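Local coordinates for SusD superfamily protein (Bacteroides fragilis, PDB 3L22), which probably helps bind and take up glycans at the bacterial outer membrane, as other SusD family members do, and also binds zinc ions, at residues 49-55 / 391-397; 289-293 / 364-368. All blocks are in the same frame, centred on the assembly; numbering follows the deposited sequence.

Contact 1: 49-55 / 391-397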
# COMPACT_ATOMS: atom_id res chain seq x y z
N PHE A 49 -0.69 0.93 -7.81
CA PHE A 49 -1.34 -0.30 -7.35
C PHE A 49 -2.83 -0.40 -7.71
O PHE A 49 -3.32 -1.52 -7.92
CB PHE A 49 -1.01 -0.58 -5.88
CG PHE A 49 0.46 -0.79 -5.68
CD1 PHE A 49 1.08 -1.96 -6.13
CD2 PHE A 49 1.25 0.20 -5.13
CE1 PHE A 49 2.46 -2.15 -6.00
CE2 PHE A 49 2.64 0.01 -4.99
CZ PHE A 49 3.22 -1.18 -5.43
N ASP A 50 -3.52 0.73 -7.86
CA ASP A 50 -4.87 0.70 -8.40
C ASP A 50 -4.88 0.50 -9.89
O ASP A 50 -5.73 -0.23 -10.39
CB ASP A 50 -5.64 1.93 -8.00
CG ASP A 50 -5.94 1.93 -6.50
OD1 ASP A 50 -6.74 1.04 -6.06
OD2 ASP A 50 -5.31 2.73 -5.77
N ASN A 51 -3.96 1.15 -10.60
CA ASN A 51 -3.84 0.94 -12.04
C ASN A 51 -3.49 -0.50 -12.42
O ASN A 51 -3.96 -1.01 -13.45
CB ASN A 51 -2.80 1.90 -12.63
CG ASN A 51 -3.41 3.27 -12.99
OD1 ASN A 51 -3.84 3.47 -14.12
ND2 ASN A 51 -3.50 4.18 -12.01
N ARG A 52 -2.68 -1.17 -11.61
CA ARG A 52 -2.38 -2.58 -11.86
C ARG A 52 -3.58 -3.46 -11.68
O ARG A 52 -3.70 -4.47 -12.38
CB ARG A 52 -1.17 -3.05 -11.03
CG ARG A 52 0.11 -2.45 -11.57
CD ARG A 52 1.40 -2.82 -10.81
NE ARG A 52 1.65 -4.24 -10.56
CZ ARG A 52 2.12 -5.13 -11.43
NH1 ARG A 52 2.40 -4.81 -12.70
NH2 ARG A 52 2.32 -6.39 -11.02
N GLY A 53 -4.51 -3.05 -10.84
CA GLY A 53 -5.74 -3.77 -10.62
C GLY A 53 -6.80 -3.69 -11.70
O GLY A 53 -6.57 -3.19 -12.80
N ASP A 54 -7.99 -4.16 -11.33
CA ASP A 54 -9.07 -4.45 -12.24
C ASP A 54 -10.40 -3.81 -11.80
O ASP A 54 -11.47 -4.13 -12.34
CB ASP A 54 -9.21 -5.97 -12.33
CG ASP A 54 -9.49 -6.63 -10.97
OD1 ASP A 54 -9.60 -5.91 -9.95
OD2 ASP A 54 -9.57 -7.88 -10.90
N ASP A 55 -10.33 -2.88 -10.86
CA ASP A 55 -11.52 -2.23 -10.30
C ASP A 55 -11.72 -0.79 -10.76
O ASP A 55 -12.83 -0.26 -10.64
CB ASP A 55 -11.46 -2.34 -8.80
CG ASP A 55 -11.67 -3.78 -8.34
OD1 ASP A 55 -12.46 -4.53 -8.99
OD2 ASP A 55 -11.05 -4.17 -7.32
N GLY A 391 -9.49 2.27 -5.06
CA GLY A 391 -8.72 3.51 -5.03
C GLY A 391 -7.71 3.69 -3.91
O GLY A 391 -7.16 4.81 -3.75
N GLU A 392 -7.44 2.65 -3.13
CA GLU A 392 -6.61 2.82 -1.91
C GLU A 392 -5.30 1.99 -1.92
O GLU A 392 -4.80 1.58 -0.89
CB GLU A 392 -7.44 2.57 -0.63
CG GLU A 392 -8.41 3.71 -0.36
CD GLU A 392 -9.19 3.57 0.95
OE1 GLU A 392 -8.59 3.20 2.00
OE2 GLU A 392 -10.41 3.82 0.90
N GLY A 393 -4.72 1.79 -3.08
CA GLY A 393 -3.31 1.38 -3.18
C GLY A 393 -3.09 -0.08 -2.86
O GLY A 393 -2.00 -0.45 -2.48
N ILE A 394 -4.13 -0.90 -3.06
CA ILE A 394 -4.15 -2.27 -2.55
C ILE A 394 -4.44 -3.31 -3.61
O ILE A 394 -3.83 -4.40 -3.58
CB ILE A 394 -5.16 -2.42 -1.36
CG1 ILE A 394 -4.57 -1.84 -0.07
CG2 ILE A 394 -5.53 -3.86 -1.11
CD1 ILE A 394 -5.64 -1.63 1.09
N ARG A 395 -5.33 -3.02 -4.56
CA ARG A 395 -5.85 -4.09 -5.39
C ARG A 395 -4.79 -4.91 -6.17
O ARG A 395 -4.82 -6.17 -6.21
CB ARG A 395 -6.89 -3.53 -6.34
CG ARG A 395 -7.47 -4.57 -7.30
CD ARG A 395 -8.18 -5.69 -6.55
NE ARG A 395 -8.71 -6.69 -7.45
CZ ARG A 395 -8.85 -7.98 -7.15
NH1 ARG A 395 -8.53 -8.48 -5.96
NH2 ARG A 395 -9.32 -8.80 -8.07
N GLY A 396 -3.87 -4.20 -6.81
CA GLY A 396 -2.82 -4.83 -7.60
C GLY A 396 -1.86 -5.64 -6.73
O GLY A 396 -1.20 -6.55 -7.23
N ILE A 397 -1.78 -5.32 -5.43
CA ILE A 397 -0.97 -6.12 -4.51
C ILE A 397 -1.71 -7.42 -4.17
O ILE A 397 -1.10 -8.49 -4.16
CB ILE A 397 -0.63 -5.34 -3.22
CG1 ILE A 397 0.27 -4.15 -3.58
CG2 ILE A 397 0.01 -6.26 -2.21
CD1 ILE A 397 0.56 -3.14 -2.45
O HOH W 1 -6.88 -0.59 -4.11
O HOH W 2 -5.68 5.43 -5.99
O HOH W 3 1.30 -5.25 -7.95
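Gly53 and Gly396 bring the two backbones to 4.3 Å between CA atoms, and the last turn of helix 44-52 meets the first turn of helix 395-401 where Gly396 N donates to Phe49 O (3.0 Å, the donor tilted 29° from the carbonyl plane). Asp50 reaches the loop before the second helix. Its OD2 accepts from Gly393 N at 2.9 Å on the syn side, somewhat out of the carboxylate plane, and a water links OD2 to Gly391 O; another water, unusually close to Asp50 OD1, accepts from Arg395 N. Arg395, its CG anti to the backbone N (chi1 178°), leans over Gly53 and grips Asp54 side-on: NE points almost straight at OD1 (2.8 Å) and NH2 at OD2 (3.0 Å). Asp55 OD2 adds charge 3.4 Å from Arg395 NE, well out of the guanidinium plane, and OD1 of the same aspartate pairs with Arg386. At the apolar end, Ile397 CD1 sits over one face of the Phe49 ring, 4.0 Å from its centroid, a CH-pi contact. Two helix ends thus pack through close glycines beside an Asp54-Asp55-Arg395 salt-bridge network, joining sequence-distant parts of this SusD-family fold.

Contact 2: 289-293 / 364-368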
# COMPACT_ATOMS: atom_id res chain seq x y z
N PRO A 289 -23.51 -7.34 -8.85
CA PRO A 289 -24.66 -6.78 -8.12
C PRO A 289 -24.58 -6.75 -6.57
O PRO A 289 -25.03 -5.74 -6.00
CB PRO A 289 -25.84 -7.59 -8.66
CG PRO A 289 -25.47 -7.85 -10.09
CD PRO A 289 -23.96 -8.08 -10.06
N ASP A 290 -23.93 -7.70 -5.91
CA ASP A 290 -23.75 -7.61 -4.46
C ASP A 290 -22.76 -6.55 -3.97
O ASP A 290 -22.68 -6.27 -2.79
CB ASP A 290 -23.37 -8.97 -3.88
CG ASP A 290 -24.52 -10.01 -3.99
OD1 ASP A 290 -25.59 -9.74 -4.58
OD2 ASP A 290 -24.32 -11.11 -3.44
N TYR A 291 -22.00 -5.96 -4.88
CA TYR A 291 -21.01 -4.99 -4.55
C TYR A 291 -21.30 -3.69 -5.28
O TYR A 291 -20.43 -2.88 -5.48
CB TYR A 291 -19.61 -5.60 -4.85
CG TYR A 291 -19.45 -6.86 -4.03
CD1 TYR A 291 -19.00 -6.81 -2.73
CD2 TYR A 291 -19.85 -8.10 -4.54
CE1 TYR A 291 -18.95 -7.97 -1.95
CE2 TYR A 291 -19.78 -9.26 -3.79
CZ TYR A 291 -19.33 -9.19 -2.49
OH TYR A 291 -19.27 -10.34 -1.76
N SER A 292 -22.57 -3.49 -5.68
CA SER A 292 -23.02 -2.23 -6.21
C SER A 292 -24.43 -1.91 -5.76
O SER A 292 -25.15 -1.23 -6.45
CB SER A 292 -22.92 -2.24 -7.74
OG SER A 292 -23.64 -3.31 -8.28
N LEU A 293 -24.79 -2.32 -4.56
CA LEU A 293 -26.14 -2.11 -4.06
C LEU A 293 -26.40 -0.61 -3.84
O LEU A 293 -25.57 0.11 -3.28
CB LEU A 293 -26.32 -2.87 -2.75
CG LEU A 293 -26.24 -4.39 -2.84
CD1 LEU A 293 -26.04 -4.97 -1.41
CD2 LEU A 293 -27.48 -4.96 -3.57
N THR A 364 -31.55 -6.72 4.78
CA THR A 364 -31.94 -6.75 3.36
C THR A 364 -30.78 -7.11 2.40
O THR A 364 -30.86 -6.87 1.22
CB THR A 364 -32.45 -5.40 2.99
OG1 THR A 364 -31.39 -4.47 3.22
CG2 THR A 364 -33.71 -5.03 3.86
N ASP A 365 -29.71 -7.72 2.90
CA ASP A 365 -28.53 -8.09 2.08
C ASP A 365 -28.82 -9.38 1.26
O ASP A 365 -29.22 -10.40 1.82
CB ASP A 365 -27.37 -8.33 3.03
CG ASP A 365 -26.01 -8.41 2.34
OD1 ASP A 365 -25.92 -8.55 1.10
OD2 ASP A 365 -25.00 -8.34 3.08
N PRO A 366 -28.57 -9.35 -0.04
CA PRO A 366 -28.68 -10.58 -0.83
C PRO A 366 -27.62 -11.65 -0.55
O PRO A 366 -27.82 -12.78 -0.96
CB PRO A 366 -28.59 -10.09 -2.28
CG PRO A 366 -28.08 -8.79 -2.23
CD PRO A 366 -28.30 -8.19 -0.89
N LEU A 367 -26.53 -11.30 0.11
CA LEU A 367 -25.48 -12.26 0.48
C LEU A 367 -25.78 -12.79 1.88
O LEU A 367 -25.89 -12.01 2.83
CB LEU A 367 -24.12 -11.57 0.47
CG LEU A 367 -22.86 -12.37 0.77
CD1 LEU A 367 -22.63 -13.41 -0.34
CD2 LEU A 367 -21.67 -11.41 0.92
N ASN A 368 -25.96 -14.10 2.01
CA ASN A 368 -26.11 -14.70 3.32
C ASN A 368 -24.75 -15.20 3.84
O ASN A 368 -24.34 -16.34 3.59
CB ASN A 368 -27.15 -15.82 3.29
CG ASN A 368 -27.56 -16.26 4.68
OD1 ASN A 368 -26.79 -16.10 5.66
ND2 ASN A 368 -28.78 -16.80 4.79
O HOH W 4 -25.83 -13.09 -3.18
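Asp365 OD1, which approaches Leu293 CD1 across the contact, accepts the backbone N-H of Leu367 at 3.0 Å. The bond is nearly straight at the hydrogen (170°), but the donor stands well above the carboxylate plane. This is an Asx turn, consistent with the bend at Pro366. The other oxygen, Asp365 OD2, forms a salt bridge with Arg356 of helix 345-359. That same arginine donates from NH2 to the carbonyl of Asp290, so one guanidinium ties down both loops.

The direct contacts between the segments are mainly van der Waals. Asp290 lies antiparallel alongside the Pro366 ring, with OD1 3.6 Å from Pro366 CG, and turns its OD2 across the Leu367 side chain, 3.9 Å from CB. Leu293 and Pro366 reach toward each other, with Leu293 CD1 4.0 Å from Pro366 CD and Leu293 CD2 near Pro366 CG. Leu367 extends away from its own amide (chi1 -177°), which brings CD2 within 3.8 Å of Tyr291 OH. The buried Tyr291 also packs on Ala380, Asn383, Glu384 and Leu387 of helix 374-388. A water lies between Asp290 OD2 and Pro366 O, but the bridge is doubtful, very short on the aspartate side and weak on the other.

Asp290 belongs to a zinc site seen for this protein, and a zinc ion lies about 3 Å from its side chain, measured between nearest atoms. Asp290 OD2 and Asp365 OD1 are 5.5 Å apart, a like-charge approach that Arg356 probably offsets in part and the nearby zinc ion may ease too. Two surface loops thus meet without a direct polar bond, each tied to Arg356, with carboxylate and phenol oxygens against proline and leucine carbons beside one Leu293-Pro366 apolar contact.

In the fold
Contact 1 lies close to the centre of the chain and is largely buried, whereas contact 2 sits about 27 Å from that centre, at the surface. Their centres are about 22 Å apart and they do not touch. Contact 1 joins the ends of two helices far apart in sequence, and its direct bonds run backbone to backbone, backbone to carboxylate and guanidinium to carboxylate. Contact 2 joins two loops within the stretch of chain that contact 1 spans, and there the segments meet by van der Waals packing, with at most a doubtful water bridge. They share no element, but helix 374-388 borders both.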